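Dual function macrocyclase-peptidase POPB (Galerina marginata, PDB 5N4B) cleaves peptide bonds on the C-terminal side of prolyl residues and macrocyclises peptide precursors in the biosynthesis of the amanitin toxins. Local coordinates at residues A[451-459]-A[508-517]; A[641-651]-A[672-681]. The protein carries 1 engineered substitution. All coordinates share one frame; numbering follows the deposited sequence.

Contact 1: residues A[451-459]-A[508-517]; sequences VNELDPDDF and FSPIILTFLQ
The carbonyl oxygen of P510, against which L454 CD1 lies at 3.6 Å, is held by two donors of one residue, T514. T514 N and T514 OG1 reach P510 O from opposite faces of its plane, the hydroxyl at 2.8 Å; a threonine can thus spend its polar group inside its own helix and let L454 pack against it. L454 drops between P510 and T514, its CD1 also 3.7 Å from P510 CB, while CD2 turns to T514 OG1 and Q517 OE1. A branched aliphatic end suits a groove with such mixed walls. F459 packs beside it on the same helix, against L513 and L516: L513 CB sits over one face of its ring, 4.0 Å from the centroid in a CH-pi contact, and L516 CB stands at the edge. In the α/β-hydrolase fold, helix 510-519 follows strand 492-495 and precedes strand 522-526 in the chain; L454 lies in the connection from the last propeller strand, 443-448, and F459 opens strand 459-467. S509 caps the helix, its OG accepting from I512 N in a nearly straight bond (170°). V451 CG1 extends the apolar surface to the F508 ring, 4.0 Å from CE2. At the other end, Q517 has its CG anti to the backbone N (chi1 -175°) and an extended chain beyond, which brings OE1 within 3.5 Å of F459 CZ and on to a water molecule. That water donates to Q517 OE1 and to D458 OD2, both at 2.7 Å, and accepts from D455 N.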
loop_
_atom_site.group_PDB
_atom_site.type_symbol
_atom_site.label_atom_id
_atom_site.label_comp_id
_atom_site.label_asym_id
_atom_site.label_seq_id
_atom_site.Cartn_x
_atom_site.Cartn_y
_atom_site.Cartn_z
ATOM N N VAL A 451 11.014 1.379 -21.095
ATOM C CA VAL A 451 11.971 1.066 -20.027
ATOM C C VAL A 451 13.404 1.116 -20.548
ATOM O O VAL A 451 13.634 1.530 -21.693
ATOM C CB VAL A 451 11.594 -0.220 -19.303
ATOM C CG1 VAL A 451 10.179 -0.073 -18.728
ATOM C CG2 VAL A 451 11.729 -1.440 -20.232
ATOM N N ASN A 452 14.364 0.733 -19.720
ATOM C CA ASN A 452 15.797 0.844 -20.042
ATOM C C ASN A 452 16.462 -0.520 -19.906
ATOM O O ASN A 452 16.342 -1.184 -18.856
ATOM C CB ASN A 452 16.481 1.834 -19.117
ATOM C CG ASN A 452 17.896 2.144 -19.541
ATOM O OD1 ASN A 452 18.157 2.365 -20.719
ATOM N ND2 ASN A 452 18.808 2.126 -18.599
ATOM N N GLU A 453 17.174 -0.903 -20.969
ATOM C CA GLU A 453 17.927 -2.162 -21.063
ATOM C C GLU A 453 17.030 -3.391 -21.220
ATOM O O GLU A 453 17.116 -4.113 -22.233
ATOM C CB GLU A 453 18.937 -2.321 -19.937
ATOM C CG GLU A 453 20.051 -1.207 -19.932
ATOM C CD GLU A 453 21.226 -1.529 -19.036
ATOM O OE1 GLU A 453 21.247 -2.597 -18.414
ATOM O OE2 GLU A 453 22.159 -0.698 -18.903
ATOM N N LEU A 454 16.108 -3.563 -20.291
ATOM C CA LEU A 454 15.134 -4.630 -20.313
ATOM C C LEU A 454 14.256 -4.520 -21.548
ATOM O O LEU A 454 13.852 -3.437 -21.948
ATOM C CB LEU A 454 14.169 -4.460 -19.126
ATOM C CG LEU A 454 14.605 -4.859 -17.756
ATOM C CD1 LEU A 454 13.563 -4.432 -16.750
ATOM C CD2 LEU A 454 14.908 -6.390 -17.677
ATOM N N ASP A 455 13.853 -5.673 -22.068
ATOM C CA ASP A 455 12.746 -5.739 -23.023
ATOM C C ASP A 455 11.622 -6.519 -22.353
ATOM O O ASP A 455 11.746 -7.735 -22.118
ATOM C CB ASP A 455 13.165 -6.407 -24.332
ATOM C CG ASP A 455 12.045 -6.404 -25.409
ATOM O OD1 ASP A 455 10.867 -6.140 -25.096
ATOM O OD2 ASP A 455 12.368 -6.707 -26.602
ATOM N N PRO A 456 10.521 -5.870 -22.028
ATOM C CA PRO A 456 9.445 -6.582 -21.355
ATOM C C PRO A 456 8.930 -7.793 -22.099
ATOM O O PRO A 456 8.417 -8.721 -21.471
ATOM C CB PRO A 456 8.375 -5.508 -21.199
ATOM C CG PRO A 456 9.094 -4.235 -21.206
ATOM C CD PRO A 456 10.236 -4.433 -22.164
ATOM N N ASP A 457 9.049 -7.817 -23.421
ATOM C CA ASP A 457 8.616 -8.944 -24.227
ATOM C C ASP A 457 9.430 -10.201 -23.975
ATOM O O ASP A 457 9.002 -11.283 -24.386
ATOM C CB ASP A 457 8.728 -8.644 -25.728
ATOM C CG ASP A 457 7.741 -7.582 -26.196
ATOM O OD1 ASP A 457 6.762 -7.278 -25.467
ATOM O OD2 ASP A 457 7.974 -7.033 -27.301
ATOM N N ASP A 458 10.568 -10.089 -23.297
ATOM C CA ASP A 458 11.391 -11.234 -22.947
ATOM C C ASP A 458 10.853 -12.020 -21.746
ATOM O O ASP A 458 11.457 -13.050 -21.385
ATOM C CB ASP A 458 12.832 -10.816 -22.602
ATOM C CG ASP A 458 13.623 -10.300 -23.762
ATOM O OD1 ASP A 458 13.247 -10.553 -24.912
ATOM O OD2 ASP A 458 14.674 -9.630 -23.533
ATOM N N PHE A 459 9.788 -11.540 -21.126
ATOM C CA PHE A 459 9.280 -12.108 -19.892
ATOM C C PHE A 459 7.850 -12.573 -20.085
ATOM O O PHE A 459 7.054 -11.919 -20.752
ATOM C CB PHE A 459 9.393 -11.100 -18.757
ATOM C CG PHE A 459 10.825 -10.632 -18.505
ATOM C CD1 PHE A 459 11.349 -9.580 -19.248
ATOM C CD2 PHE A 459 11.670 -11.289 -17.601
ATOM C CE1 PHE A 459 12.649 -9.137 -19.064
ATOM C CE2 PHE A 459 12.974 -10.840 -17.405
ATOM C CZ PHE A 459 13.460 -9.792 -18.131
ATOM N N PHE A 508 4.538 -4.089 -12.066
ATOM C CA PHE A 508 5.786 -4.031 -12.836
ATOM C C PHE A 508 6.948 -3.632 -11.926
ATOM O O PHE A 508 6.896 -2.581 -11.270
ATOM C CB PHE A 508 5.707 -3.031 -13.981
ATOM C CG PHE A 508 6.882 -3.094 -14.876
ATOM C CD1 PHE A 508 7.008 -4.106 -15.803
ATOM C CD2 PHE A 508 7.874 -2.117 -14.813
ATOM C CE1 PHE A 508 8.127 -4.171 -16.626
ATOM C CE2 PHE A 508 8.985 -2.202 -15.620
ATOM C CZ PHE A 508 9.106 -3.195 -16.505
ATOM N N SER A 509 7.992 -4.452 -11.901
ATOM C CA SER A 509 9.211 -4.139 -11.174
ATOM C C SER A 509 10.413 -4.395 -12.067
ATOM O O SER A 509 10.732 -5.566 -12.336
ATOM C CB SER A 509 9.321 -5.022 -9.948
ATOM O OG SER A 509 10.640 -4.837 -9.370
ATOM N N PRO A 510 11.109 -3.365 -12.552
ATOM C CA PRO A 510 12.286 -3.618 -13.386
ATOM C C PRO A 510 13.388 -4.290 -12.611
ATOM O O PRO A 510 14.148 -5.039 -13.216
ATOM C CB PRO A 510 12.693 -2.216 -13.887
ATOM C CG PRO A 510 12.115 -1.293 -12.818
ATOM C CD PRO A 510 10.796 -1.935 -12.421
ATOM N N ILE A 511 13.486 -4.068 -11.304
ATOM C CA ILE A 511 14.519 -4.754 -10.537
ATOM C C ILE A 511 14.247 -6.252 -10.497
ATOM O O ILE A 511 15.166 -7.066 -10.662
ATOM C CB ILE A 511 14.636 -4.123 -9.145
ATOM C CG1 ILE A 511 15.307 -2.722 -9.294
ATOM C CG2 ILE A 511 15.348 -5.058 -8.161
ATOM C CD1 ILE A 511 15.622 -2.007 -8.003
ATOM N N ILE A 512 13.005 -6.655 -10.197
ATOM C CA ILE A 512 12.704 -8.079 -10.179
ATOM C C ILE A 512 12.993 -8.687 -11.539
ATOM O O ILE A 512 13.640 -9.741 -11.620
ATOM C CB ILE A 512 11.274 -8.353 -9.694
ATOM C CG1 ILE A 512 11.197 -7.965 -8.214
ATOM C CG2 ILE A 512 10.931 -9.819 -9.893
ATOM C CD1 ILE A 512 9.804 -7.964 -7.583
ATOM N N LEU A 513 12.529 -8.073 -12.630
ATOM C CA LEU A 513 12.798 -8.665 -13.941
ATOM C C LEU A 513 14.292 -8.772 -14.212
ATOM O O LEU A 513 14.757 -9.742 -14.797
ATOM C CB LEU A 513 12.100 -7.878 -15.063
ATOM C CG LEU A 513 10.569 -7.861 -14.964
ATOM C CD1 LEU A 513 10.011 -7.123 -16.157
ATOM C CD2 LEU A 513 9.940 -9.249 -14.844
ATOM N N THR A 514 15.058 -7.777 -13.803
ATOM C CA THR A 514 16.505 -7.839 -13.979
ATOM C C THR A 514 17.087 -9.022 -13.212
ATOM O O THR A 514 17.931 -9.749 -13.739
ATOM C CB THR A 514 17.102 -6.521 -13.510
ATOM O OG1 THR A 514 16.645 -5.471 -14.359
ATOM C CG2 THR A 514 18.606 -6.545 -13.594
ATOM N N PHE A 515 16.646 -9.242 -11.982
ATOM C CA PHE A 515 17.103 -10.405 -11.241
ATOM C C PHE A 515 16.758 -11.697 -11.970
ATOM O O PHE A 515 17.590 -12.604 -12.091
ATOM C CB PHE A 515 16.481 -10.405 -9.857
ATOM C CG PHE A 515 16.973 -11.481 -8.926
ATOM C CD1 PHE A 515 16.369 -12.719 -8.926
ATOM C CD2 PHE A 515 18.045 -11.249 -8.089
ATOM C CE1 PHE A 515 16.796 -13.704 -8.080
ATOM C CE2 PHE A 515 18.470 -12.230 -7.232
ATOM C CZ PHE A 515 17.863 -13.457 -7.231
ATOM N N LEU A 516 15.541 -11.793 -12.485
ATOM C CA LEU A 516 15.120 -13.013 -13.164
ATOM C C LEU A 516 16.002 -13.292 -14.364
ATOM O O LEU A 516 16.403 -14.440 -14.609
ATOM C CB LEU A 516 13.652 -12.918 -13.611
ATOM C CG LEU A 516 12.602 -12.639 -12.515
ATOM C CD1 LEU A 516 11.230 -12.811 -13.067
ATOM C CD2 LEU A 516 12.781 -13.485 -11.297
ATOM N N GLN A 517 16.268 -12.277 -15.157
ATOM C CA GLN A 517 17.128 -12.439 -16.322
ATOM C C GLN A 517 18.567 -12.732 -15.931
ATOM O O GLN A 517 19.199 -13.604 -16.529
ATOM C CB GLN A 517 17.028 -11.196 -17.200
ATOM C CG GLN A 517 17.798 -11.314 -18.505
ATOM C CD GLN A 517 17.537 -10.202 -19.494
ATOM O OE1 GLN A 517 16.677 -9.379 -19.330
ATOM N NE2 GLN A 517 18.359 -10.168 -20.526
HETATM O O HOH W 1 15.372 -8.139 -21.372
#

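Contact 2: residues A[641-651]-A[672-681]; sequences PVHNVRTDKVM and KFIATLQHNV
V645 spreads its two methyl groups over the helix: CG2 lies 3.8 Å from T676 CG2 and also meets F673 CE1, while CG1 sits 3.7 Å from N680 CB and beside L677 CD2. With CG1 anti to the backbone N (chi1 178°) and CG2 anti to the carbonyl carbon, the beta-branched methyls part toward N680 and T676. T676 offers its methyl because its hydroxyl is turned back onto K672 O, at 2.7 Å. N680 does likewise with its amide, ND2 donating to T676 O from above the carbonyl plane, and a water that donates to both N680 OD1 and V645 O bridges loop and helix. P641 CB packs on F673 CE1 at 3.7 Å, and V642 CG2 lies alongside the F673 backbone. R646 grips D648 side-on, NE to OD1 and NH2 to OD2, a salt bridge spanning T647. V681 CG1 settles among the carbonyls of R646, T647 and K649, and M651 CG reaches L677 CD2 at 4.1 Å. The loop lies on helix 668-680, the link in the β-α-β unit of parallel strands 653-659 and 688-693; from this helix F673 also touches helix 579-590 and I656 of strand 653-659, while M651 and V681 rest on L688 of strand 688-693.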
loop_
_atom_site.group_PDB
_atom_site.type_symbol
_atom_site.label_atom_id
_atom_site.label_comp_id
_atom_site.label_asym_id
_atom_site.label_seq_id
_atom_site.Cartn_x
_atom_site.Cartn_y
_atom_site.Cartn_z
ATOM N N PRO A 641 5.289 -15.506 15.877
ATOM C CA PRO A 641 6.649 -15.986 15.569
ATOM C C PRO A 641 7.614 -15.836 16.722
ATOM O O PRO A 641 8.413 -16.744 16.961
ATOM C CB PRO A 641 7.036 -15.146 14.327
ATOM C CG PRO A 641 5.703 -14.854 13.682
ATOM C CD PRO A 641 4.737 -14.663 14.806
ATOM N N VAL A 642 7.553 -14.740 17.463
ATOM C CA VAL A 642 8.475 -14.511 18.576
ATOM C C VAL A 642 8.322 -15.567 19.648
ATOM O O VAL A 642 9.258 -15.775 20.417
ATOM C CB VAL A 642 8.185 -13.106 19.145
ATOM C CG1 VAL A 642 8.727 -12.915 20.555
ATOM C CG2 VAL A 642 8.757 -12.010 18.219
ATOM N N HIS A 643 7.179 -16.237 19.719
ATOM C CA HIS A 643 6.892 -17.206 20.772
ATOM C C HIS A 643 6.978 -18.656 20.339
ATOM O O HIS A 643 6.669 -19.526 21.154
ATOM C CB HIS A 643 5.532 -16.908 21.386
ATOM C CG HIS A 643 5.462 -15.524 21.916
ATOM N ND1 HIS A 643 4.921 -14.468 21.210
ATOM C CD2 HIS A 643 5.992 -14.992 23.041
ATOM C CE1 HIS A 643 5.103 -13.357 21.887
ATOM N NE2 HIS A 643 5.747 -13.647 23.010
ATOM N N ASN A 644 7.406 -18.938 19.106
ATOM C CA ASN A 644 7.413 -20.293 18.590
ATOM C C ASN A 644 8.744 -20.724 18.001
ATOM O O ASN A 644 8.801 -21.715 17.270
ATOM C CB ASN A 644 6.248 -20.474 17.636
ATOM C CG ASN A 644 4.947 -20.543 18.391
ATOM O OD1 ASN A 644 4.587 -21.596 18.957
ATOM N ND2 ASN A 644 4.263 -19.413 18.513
ATOM N N VAL A 645 9.825 -20.004 18.286
ATOM C CA VAL A 645 11.152 -20.394 17.810
ATOM C C VAL A 645 11.616 -21.605 18.600
ATOM O O VAL A 645 11.393 -21.684 19.805
ATOM C CB VAL A 645 12.134 -19.222 17.952
ATOM C CG1 VAL A 645 13.504 -19.660 17.507
ATOM C CG2 VAL A 645 11.658 -18.020 17.171
ATOM N N ARG A 646 12.169 -22.591 17.904
ATOM C CA ARG A 646 12.670 -23.828 18.492
ATOM C C ARG A 646 14.190 -23.820 18.461
ATOM O O ARG A 646 14.831 -22.981 17.846
ATOM C CB ARG A 646 12.146 -25.033 17.699
ATOM C CG ARG A 646 10.658 -25.189 17.678
ATOM C CD ARG A 646 10.243 -26.407 16.831
ATOM N NE ARG A 646 10.716 -27.690 17.380
ATOM C CZ ARG A 646 10.012 -28.482 18.186
ATOM N NH1 ARG A 646 8.779 -28.159 18.538
ATOM N NH2 ARG A 646 10.529 -29.633 18.606
ATOM N N THR A 647 14.767 -24.812 19.146
ATOM C CA THR A 647 16.213 -24.970 19.186
ATOM C C THR A 647 16.718 -26.053 18.261
ATOM O O THR A 647 17.923 -26.329 18.267
ATOM C CB THR A 647 16.716 -25.282 20.599
ATOM O OG1 THR A 647 16.127 -26.491 21.101
ATOM C CG2 THR A 647 16.463 -24.157 21.558
ATOM N N ASP A 648 15.827 -26.792 17.599
ATOM C CA ASP A 648 16.188 -28.013 16.881
ATOM C C ASP A 648 15.953 -27.954 15.376
ATOM O O ASP A 648 16.013 -29.008 14.731
ATOM C CB ASP A 648 15.485 -29.228 17.500
ATOM C CG ASP A 648 13.995 -29.188 17.365
ATOM O OD1 ASP A 648 13.416 -28.148 16.909
ATOM O OD2 ASP A 648 13.345 -30.189 17.843
ATOM N N LYS A 649 15.611 -26.787 14.810
ATOM C CA LYS A 649 15.361 -26.677 13.373
ATOM C C LYS A 649 16.371 -25.721 12.748
ATOM O O LYS A 649 16.516 -24.585 13.214
ATOM C CB LYS A 649 13.936 -26.171 13.127
ATOM C CG LYS A 649 13.506 -26.104 11.705
ATOM C CD LYS A 649 12.077 -25.521 11.506
ATOM C CE LYS A 649 11.012 -26.467 11.925
ATOM N NZ LYS A 649 9.692 -25.930 11.560
ATOM N N VAL A 650 17.010 -26.151 11.659
ATOM C CA VAL A 650 17.891 -25.268 10.903
ATOM C C VAL A 650 17.033 -24.208 10.217
ATOM O O VAL A 650 16.037 -24.534 9.550
ATOM C CB VAL A 650 18.730 -26.069 9.903
ATOM C CG1 VAL A 650 19.490 -25.145 8.976
ATOM C CG2 VAL A 650 19.731 -26.993 10.626
ATOM N N MET A 651 17.401 -22.931 10.396
ATOM C CA MET A 651 16.738 -21.807 9.753
ATOM C C MET A 651 17.436 -21.456 8.446
ATOM O O MET A 651 18.662 -21.510 8.364
ATOM C CB MET A 651 16.736 -20.575 10.660
ATOM C CG MET A 651 15.834 -20.657 11.856
ATOM S SD MET A 651 14.058 -20.645 11.392
ATOM C CE MET A 651 13.855 -22.346 11.776
ATOM N N LYS A 672 12.862 -8.265 18.513
ATOM C CA LYS A 672 12.634 -9.421 19.360
ATOM C C LYS A 672 12.803 -10.704 18.570
ATOM O O LYS A 672 13.357 -11.684 19.069
ATOM C CB LYS A 672 11.253 -9.376 19.988
ATOM C CG LYS A 672 11.071 -8.322 21.057
ATOM C CD LYS A 672 9.716 -8.537 21.746
ATOM C CE LYS A 672 9.447 -7.434 22.674
ATOM N NZ LYS A 672 8.128 -7.650 23.257
ATOM N N PHE A 673 12.302 -10.732 17.340
ATOM C CA PHE A 673 12.391 -11.959 16.562
ATOM C C PHE A 673 13.845 -12.340 16.309
ATOM O O PHE A 673 14.234 -13.494 16.524
ATOM C CB PHE A 673 11.559 -11.882 15.284
ATOM C CG PHE A 673 11.492 -13.172 14.535
ATOM C CD1 PHE A 673 10.784 -14.232 15.074
ATOM C CD2 PHE A 673 12.163 -13.333 13.354
ATOM C CE1 PHE A 673 10.687 -15.434 14.400
ATOM C CE2 PHE A 673 12.077 -14.545 12.661
ATOM C CZ PHE A 673 11.350 -15.595 13.217
ATOM N N ILE A 674 14.672 -11.393 15.859
ATOM C CA ILE A 674 16.064 -11.718 15.534
ATOM C C ILE A 674 16.840 -12.071 16.806
ATOM O O ILE A 674 17.673 -12.987 16.812
ATOM C CB ILE A 674 16.753 -10.636 14.689
ATOM C CG1 ILE A 674 18.056 -11.141 14.037
ATOM C CG2 ILE A 674 17.036 -9.426 15.529
ATOM C CD1 ILE A 674 17.857 -12.258 13.049
ATOM N N ALA A 675 16.565 -11.385 17.912
ATOM C CA ALA A 675 17.249 -11.740 19.157
ATOM C C ALA A 675 16.886 -13.151 19.599
ATOM O O ALA A 675 17.735 -13.896 20.111
ATOM C CB ALA A 675 16.885 -10.711 20.228
ATOM N N THR A 676 15.624 -13.530 19.404
ATOM C CA THR A 676 15.160 -14.862 19.766
ATOM C C THR A 676 15.764 -15.926 18.852
ATOM O O THR A 676 16.173 -16.997 19.313
ATOM C CB THR A 676 13.621 -14.867 19.746
ATOM O OG1 THR A 676 13.137 -13.894 20.678
ATOM C CG2 THR A 676 13.063 -16.181 20.152
ATOM N N LEU A 677 15.846 -15.659 17.549
ATOM C CA LEU A 677 16.517 -16.588 16.660
ATOM C C LEU A 677 17.960 -16.777 17.073
ATOM O O LEU A 677 18.456 -17.907 17.136
ATOM C CB LEU A 677 16.482 -16.079 15.229
ATOM C CG LEU A 677 15.208 -16.170 14.412
ATOM C CD1 LEU A 677 15.427 -15.573 13.036
ATOM C CD2 LEU A 677 14.754 -17.619 14.319
ATOM N N GLN A 678 18.674 -15.674 17.283
ATOM C CA GLN A 678 20.099 -15.756 17.611
ATOM C C GLN A 678 20.351 -16.409 18.939
ATOM O O GLN A 678 21.396 -17.039 19.096
ATOM C CB GLN A 678 20.759 -14.369 17.524
ATOM C CG GLN A 678 20.775 -13.776 16.119
ATOM C CD GLN A 678 21.327 -12.339 16.069
ATOM O OE1 GLN A 678 21.624 -11.722 17.107
ATOM N NE2 GLN A 678 21.466 -11.790 14.856
ATOM N N HIS A 679 19.399 -16.342 19.866
ATOM C CA HIS A 679 19.532 -17.039 21.144
ATOM C C HIS A 679 19.273 -18.537 21.001
ATOM O O HIS A 679 19.905 -19.357 21.670
ATOM C CB HIS A 679 18.525 -16.463 22.116
ATOM C CG HIS A 679 18.401 -17.254 23.367
ATOM N ND1 HIS A 679 19.357 -17.229 24.348
ATOM C CD2 HIS A 679 17.410 -18.058 23.815
ATOM C CE1 HIS A 679 18.977 -18.013 25.338
ATOM N NE2 HIS A 679 17.796 -18.518 25.046
ATOM N N ASN A 680 18.288 -18.915 20.200
ATOM C CA ASN A 680 17.861 -20.296 20.126
ATOM C C ASN A 680 18.755 -21.140 19.235
ATOM O O ASN A 680 19.012 -22.314 19.578
ATOM C CB ASN A 680 16.420 -20.377 19.653
ATOM C CG ASN A 680 15.467 -20.227 20.779
ATOM O OD1 ASN A 680 15.206 -21.180 21.529
ATOM N ND2 ASN A 680 14.963 -19.026 20.957
ATOM N N VAL A 681 19.212 -20.608 18.095
ATOM C CA VAL A 681 20.074 -21.364 17.170
ATOM C C VAL A 681 21.328 -20.558 16.868
ATOM O O VAL A 681 21.597 -20.210 15.708
ATOM C CB VAL A 681 19.319 -21.844 15.921
ATOM C CG1 VAL A 681 18.322 -22.932 16.300
ATOM C CG2 VAL A 681 18.579 -20.699 15.251
HETATM O O HOH W 2 12.850 -22.351 22.138
#

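In the fold
Contact 2 lies in the α/β-hydrolase domain; contact 1 lies where that domain meets the β-propeller, and V451, P456 and F508 there touch P427 of propeller strand 426-434. They come in series: contact 1 is complete before contact 2 begins. Their centres are 36 Å apart and their nearest atoms about 18 Å, so they do not touch. What joins them is the eight-stranded mixed sheet. Contact 1 lies near its first edge, strand 459-467; contact 2 packs a loop and helix beside strands 653-659 and 688-693, the latter the opposite edge. The charge-relay positions, D662, H699 and the serine replaced by the engineered A578, are away from both contacts, although D662 lies in the chain between strand 653-659 and helix 668-680.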